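Long-range contact in methanol--corrinoid protein co-methyltransferase (Methanosarcina barkeri, PDB 2I2X), which transfers the methyl group of methanol to the cob(I)amide bound by its partner MtaC, opening the methanol pathway of methanogenesis: residues 271-279 with 369-379. Sequence-based numbering, arbitrary orientation.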
ATOM      1  N   TYR A 271     -16.950   4.517  10.791  1.00  7.21           N
ATOM      2  CA  TYR A 271     -17.583   3.301  10.352  1.00  6.31           C
ATOM      3  C   TYR A 271     -19.076   3.276  10.641  1.00  6.23           C
ATOM      4  O   TYR A 271     -19.827   2.594   9.939  1.00  5.81           O
ATOM      5  CB  TYR A 271     -16.923   2.129  11.022  1.00  6.59           C
ATOM      6  CG  TYR A 271     -15.546   1.766  10.489  1.00  7.79           C
ATOM      7  CD1 TYR A 271     -14.416   2.426  10.939  1.00  5.68           C
ATOM      8  CD2 TYR A 271     -15.379   0.709   9.584  1.00  7.12           C
ATOM      9  CE1 TYR A 271     -13.158   2.066  10.509  1.00  5.55           C
ATOM     10  CE2 TYR A 271     -14.122   0.352   9.130  1.00  6.17           C
ATOM     11  CZ  TYR A 271     -13.005   1.033   9.606  1.00  7.05           C
ATOM     12  OH  TYR A 271     -11.718   0.686   9.197  1.00  7.93           O
ATOM     13  N   GLU A 272     -19.504   3.988  11.692  1.00  6.15           N
ATOM     14  CA  GLU A 272     -20.907   4.096  12.016  1.00  6.61           C
ATOM     15  C   GLU A 272     -21.685   4.919  10.975  1.00  7.21           C
ATOM     16  O   GLU A 272     -22.921   5.006  11.048  1.00  7.03           O
ATOM     17  CB  GLU A 272     -21.090   4.701  13.420  1.00  7.70           C
ATOM     18  CG  GLU A 272     -20.709   6.214  13.592  1.00  8.15           C
ATOM     19  CD  GLU A 272     -19.209   6.457  13.741  1.00  9.57           C
ATOM     20  OE1 GLU A 272     -18.844   7.602  14.133  1.00  9.63           O
ATOM     21  OE2 GLU A 272     -18.399   5.523  13.453  1.00  7.45           O
ATOM     22  N   ASN A 273     -20.966   5.534  10.017  1.00  7.32           N
ATOM     23  CA  ASN A 273     -21.607   6.330   8.954  1.00  6.89           C
ATOM     24  C   ASN A 273     -22.676   5.559   8.189  1.00  6.85           C
ATOM     25  O   ASN A 273     -23.616   6.164   7.627  1.00  6.84           O
ATOM     26  CB  ASN A 273     -20.590   6.908   7.969  1.00  6.23           C
ATOM     27  CG  ASN A 273     -19.750   8.023   8.569  1.00  6.33           C
ATOM     28  OD1 ASN A 273     -20.060   8.559   9.642  1.00  5.92           O
ATOM     29  ND2 ASN A 273     -18.647   8.355   7.891  1.00  4.83           N
ATOM     30  N   ILE A 274     -22.557   4.233   8.160  1.00  6.06           N
ATOM     31  CA  ILE A 274     -23.590   3.463   7.464  1.00  5.75           C
ATOM     32  C   ILE A 274     -24.966   3.664   8.174  1.00  6.11           C
ATOM     33  O   ILE A 274     -26.010   3.899   7.527  1.00  5.61           O
ATOM     34  CB  ILE A 274     -23.202   1.971   7.267  1.00  5.24           C
ATOM     35  CG1 ILE A 274     -24.320   1.188   6.575  1.00  3.80           C
ATOM     36  CG2 ILE A 274     -22.838   1.300   8.619  1.00  4.27           C
ATOM     37  CD1 ILE A 274     -24.622   1.589   5.179  1.00  3.48           C
ATOM     38  N   ILE A 275     -24.961   3.576   9.502  1.00  6.23           N
ATOM     39  CA  ILE A 275     -26.171   3.890  10.254  1.00  6.33           C
ATOM     40  C   ILE A 275     -26.607   5.330   9.974  1.00  5.77           C
ATOM     41  O   ILE A 275     -27.763   5.568   9.740  1.00  6.00           O
ATOM     42  CB  ILE A 275     -25.970   3.649  11.749  1.00  6.33           C
ATOM     43  CG1 ILE A 275     -25.644   2.182  11.997  1.00  6.62           C
ATOM     44  CG2 ILE A 275     -27.219   4.006  12.511  1.00  7.27           C
ATOM     45  CD1 ILE A 275     -24.897   1.933  13.271  1.00  5.28           C
ATOM     46  N   VAL A 276     -25.669   6.269   9.952  1.00  5.75           N
ATOM     47  CA  VAL A 276     -25.979   7.690   9.792  1.00  6.13           C
ATOM     48  C   VAL A 276     -26.610   8.010   8.441  1.00  7.35           C
ATOM     49  O   VAL A 276     -27.545   8.830   8.351  1.00  7.63           O
ATOM     50  CB  VAL A 276     -24.713   8.573  10.056  1.00  6.37           C
ATOM     51  CG1 VAL A 276     -24.973  10.028   9.730  1.00  5.99           C
ATOM     52  CG2 VAL A 276     -24.255   8.447  11.516  1.00  4.09           C
ATOM     53  N   LYS A 277     -26.106   7.334   7.399  1.00  8.22           N
ATOM     54  CA  LYS A 277     -26.619   7.452   6.045  1.00  7.37           C
ATOM     55  C   LYS A 277     -28.044   6.978   5.987  1.00  7.27           C
ATOM     56  O   LYS A 277     -28.884   7.662   5.400  1.00  7.72           O
ATOM     57  CB  LYS A 277     -25.771   6.665   5.038  1.00  7.61           C
ATOM     58  CG  LYS A 277     -26.253   6.853   3.601  1.00  8.12           C
ATOM     59  CD  LYS A 277     -25.250   6.396   2.583  1.00 11.75           C
ATOM     60  CE  LYS A 277     -25.702   6.665   1.132  1.00 11.51           C
ATOM     61  NZ  LYS A 277     -24.628   6.225   0.207  1.00 12.08           N
ATOM     62  N   ALA A 278     -28.318   5.809   6.564  1.00  6.65           N
ATOM     63  CA  ALA A 278     -29.696   5.292   6.637  1.00  7.49           C
ATOM     64  C   ALA A 278     -30.681   6.289   7.277  1.00  8.06           C
ATOM     65  O   ALA A 278     -31.810   6.430   6.815  1.00  8.94           O
ATOM     66  CB  ALA A 278     -29.742   3.954   7.382  1.00  7.31           C
ATOM     67  N   ILE A 279     -30.261   6.991   8.328  1.00  7.37           N
ATOM     68  CA  ILE A 279     -31.112   7.977   8.928  1.00  7.03           C
ATOM     69  C   ILE A 279     -31.216   9.234   8.060  1.00  7.93           C
ATOM     70  O   ILE A 279     -32.319   9.681   7.737  1.00  7.73           O
ATOM     71  CB  ILE A 279     -30.622   8.343  10.357  1.00  7.48           C
ATOM     72  CG1 ILE A 279     -30.725   7.135  11.289  1.00  6.36           C
ATOM     73  CG2 ILE A 279     -31.411   9.488  10.924  1.00  4.40           C
ATOM     74  CD1 ILE A 279     -29.978   7.319  12.578  1.00  5.84           C
ATOM     75  N   MET A 369     -23.179  -6.275  12.514  1.00  9.54           N
ATOM     76  CA  MET A 369     -24.049  -5.145  12.832  1.00  9.90           C
ATOM     77  C   MET A 369     -23.974  -4.061  11.765  1.00 10.05           C
ATOM     78  O   MET A 369     -24.947  -3.368  11.500  1.00 10.82           O
ATOM     79  CB  MET A 369     -23.671  -4.563  14.198  1.00  9.70           C
ATOM     80  CG  MET A 369     -24.625  -3.469  14.740  1.00 11.95           C
ATOM     81  SD  MET A 369     -24.205  -1.773  14.208  1.00 17.44           S
ATOM     82  CE  MET A 369     -22.961  -1.350  15.406  1.00 10.29           C
ATOM     83  N   LEU A 370     -22.821  -3.912  11.140  1.00  9.75           N
ATOM     84  CA  LEU A 370     -22.621  -2.807  10.226  1.00  9.46           C
ATOM     85  C   LEU A 370     -23.166  -3.110   8.841  1.00  9.47           C
ATOM     86  O   LEU A 370     -23.250  -2.211   7.999  1.00  9.28           O
ATOM     87  CB  LEU A 370     -21.135  -2.467  10.161  1.00 10.07           C
ATOM     88  CG  LEU A 370     -20.644  -1.165  10.808  1.00  9.32           C
ATOM     89  CD1 LEU A 370     -21.621  -0.580  11.737  1.00 11.19           C
ATOM     90  CD2 LEU A 370     -19.323  -1.344  11.439  1.00  7.12           C
ATOM     91  N   ALA A 371     -23.543  -4.371   8.607  1.00  9.44           N
ATOM     92  CA  ALA A 371     -24.217  -4.777   7.358  1.00  9.26           C
ATOM     93  C   ALA A 371     -25.487  -3.926   7.118  1.00  8.88           C
ATOM     94  O   ALA A 371     -26.282  -3.736   8.020  1.00  9.16           O
ATOM     95  CB  ALA A 371     -24.545  -6.246   7.395  1.00  9.02           C
ATOM     96  N   TYR A 372     -25.643  -3.388   5.913  1.00  8.17           N
ATOM     97  CA  TYR A 372     -26.578  -2.297   5.677  1.00  6.99           C
ATOM     98  C   TYR A 372     -28.004  -2.620   6.135  1.00  6.68           C
ATOM     99  O   TYR A 372     -28.713  -1.715   6.574  1.00  7.52           O
ATOM    100  CB  TYR A 372     -26.537  -1.810   4.212  1.00  6.58           C
ATOM    101  CG  TYR A 372     -27.181  -2.781   3.243  1.00  6.98           C
ATOM    102  CD1 TYR A 372     -26.441  -3.826   2.682  1.00  3.22           C
ATOM    103  CD2 TYR A 372     -28.559  -2.683   2.923  1.00  5.77           C
ATOM    104  CE1 TYR A 372     -27.049  -4.743   1.811  1.00  4.43           C
ATOM    105  CE2 TYR A 372     -29.176  -3.600   2.064  1.00  5.47           C
ATOM    106  CZ  TYR A 372     -28.420  -4.628   1.506  1.00  6.39           C
ATOM    107  OH  TYR A 372     -29.024  -5.549   0.656  1.00  5.53           O
ATOM    108  N   ASP A 373     -28.443  -3.870   6.053  1.00  5.45           N
ATOM    109  CA  ASP A 373     -29.772  -4.186   6.605  1.00  5.85           C
ATOM    110  C   ASP A 373     -29.837  -4.022   8.125  1.00  6.05           C
ATOM    111  O   ASP A 373     -30.828  -3.493   8.645  1.00  6.35           O
ATOM    112  CB  ASP A 373     -30.293  -5.564   6.195  1.00  4.54           C
ATOM    113  CG  ASP A 373     -29.370  -6.662   6.612  1.00  6.32           C
ATOM    114  OD1 ASP A 373     -28.147  -6.384   6.619  1.00  5.66           O
ATOM    115  OD2 ASP A 373     -29.834  -7.795   6.933  1.00  7.28           O
ATOM    116  N   ASN A 374     -28.809  -4.494   8.825  1.00  6.44           N
ATOM    117  CA  ASN A 374     -28.702  -4.333  10.270  1.00  7.61           C
ATOM    118  C   ASN A 374     -28.426  -2.879  10.678  1.00  8.69           C
ATOM    119  O   ASN A 374     -28.972  -2.380  11.678  1.00  9.36           O
ATOM    120  CB  ASN A 374     -27.651  -5.281  10.841  1.00  6.48           C
ATOM    121  CG  ASN A 374     -28.064  -6.730  10.695  1.00  7.69           C
ATOM    122  OD1 ASN A 374     -29.244  -7.041  10.866  1.00  5.15           O
ATOM    123  ND2 ASN A 374     -27.105  -7.635  10.362  1.00  5.18           N
ATOM    124  N   ALA A 375     -27.577  -2.206   9.915  1.00  9.00           N
ATOM    125  CA  ALA A 375     -27.324  -0.803  10.170  1.00  9.78           C
ATOM    126  C   ALA A 375     -28.651  -0.004  10.125  1.00 10.06           C
ATOM    127  O   ALA A 375     -28.894   0.868  10.979  1.00 10.67           O
ATOM    128  CB  ALA A 375     -26.315  -0.264   9.178  1.00  8.82           C
ATOM    129  N   TYR A 376     -29.499  -0.326   9.149  1.00  9.76           N
ATOM    130  CA  TYR A 376     -30.783   0.340   8.953  1.00  9.55           C
ATOM    131  C   TYR A 376     -31.665   0.105  10.186  1.00  9.58           C
ATOM    132  O   TYR A 376     -32.305   1.025  10.696  1.00 10.06           O
ATOM    133  CB  TYR A 376     -31.479  -0.189   7.684  1.00  8.66           C
ATOM    134  CG  TYR A 376     -32.778   0.506   7.367  1.00  7.40           C
ATOM    135  CD1 TYR A 376     -34.009   0.032   7.877  1.00  7.19           C
ATOM    136  CD2 TYR A 376     -32.784   1.657   6.574  1.00  4.99           C
ATOM    137  CE1 TYR A 376     -35.225   0.720   7.599  1.00  6.42           C
ATOM    138  CE2 TYR A 376     -33.966   2.338   6.271  1.00  4.54           C
ATOM    139  CZ  TYR A 376     -35.182   1.889   6.783  1.00  6.62           C
ATOM    140  OH  TYR A 376     -36.318   2.610   6.457  1.00  5.91           O
ATOM    141  N   ARG A 377     -31.684  -1.133  10.653  1.00  9.34           N
ATOM    142  CA  ARG A 377     -32.469  -1.520  11.818  1.00  9.61           C
ATOM    143  C   ARG A 377     -32.014  -0.714  13.055  1.00  9.95           C
ATOM    144  O   ARG A 377     -32.855  -0.185  13.798  1.00 10.08           O
ATOM    145  CB  ARG A 377     -32.364  -3.031  12.035  1.00  8.92           C
ATOM    146  CG  ARG A 377     -33.073  -3.578  13.237  1.00  9.43           C
ATOM    147  CD  ARG A 377     -32.911  -5.095  13.358  1.00 11.65           C
ATOM    148  NE  ARG A 377     -33.268  -5.602  14.690  1.00 13.53           N
ATOM    149  CZ  ARG A 377     -33.287  -6.898  15.038  1.00 15.17           C
ATOM    150  NH1 ARG A 377     -32.964  -7.848  14.165  1.00 13.86           N
ATOM    151  NH2 ARG A 377     -33.615  -7.252  16.279  1.00 15.21           N
ATOM    152  N   VAL A 378     -30.700  -0.583  13.243  1.00  9.71           N
ATOM    153  CA  VAL A 378     -30.173   0.221  14.333  1.00 10.02           C
ATOM    154  C   VAL A 378     -30.583   1.656  14.124  1.00 10.33           C
ATOM    155  O   VAL A 378     -30.990   2.311  15.055  1.00 10.20           O
ATOM    156  CB  VAL A 378     -28.653   0.106  14.474  1.00 10.46           C
ATOM    157  CG1 VAL A 378     -28.110   1.161  15.457  1.00  9.51           C
ATOM    158  CG2 VAL A 378     -28.266  -1.307  14.916  1.00  9.89           C
ATOM    159  N   GLY A 379     -30.524   2.116  12.878  1.00 11.48           N
ATOM    160  CA  GLY A 379     -31.151   3.378  12.469  1.00 11.64           C
ATOM    161  C   GLY A 379     -32.581   3.578  12.995  1.00 12.12           C
ATOM    162  O   GLY A 379     -32.889   4.657  13.537  1.00 12.41           O
TER
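With CG1 opposite its own carbonyl carbon (chi1 -61°), Ile-275 reaches past Ala-375 to bring CD1 to Met-369 and Val-378, whereas Ile-274, its CG1 opposite the backbone N (chi1 178°), points that branch at the same alanine. Ala-375 CB therefore meets both isoleucines, 3.6 Å from Ile-274 CG1 and 3.8 Å from Ile-275 CG1. Ile-275 CD1 lies 3.9 Å from Met-369 SD, the two side chains crossing at about a right angle, and Ile-275 CG2 rests 3.8 Å from Gly-379 N. Ile-274 CG2 lies 3.8 Å from Leu-370 CD1, and Ile-274 CD1 touches Tyr-372 CB. Further along, Ala-278 CB approaches the Tyr-376 ring obliquely, 3.9 Å from CD2. Cutting Ile-275 back to an alanine would probably open a gap between Met-369, Val-378 and Gly-379. The small Ala-375 and Gly-379 probably help the axes of segments 273-279 and 372-379 approach to 8.1 Å, crossing at -63°. This buried interface, its side-chain contacts all apolar, joins helix 273-280, which leads into strand 285-287 of the TIM barrel, to helix 372-383 in the later, mainly helical part of the chain; helix 240-259 packs on Ile-275 and Met-369, helix 389-409 on Val-378.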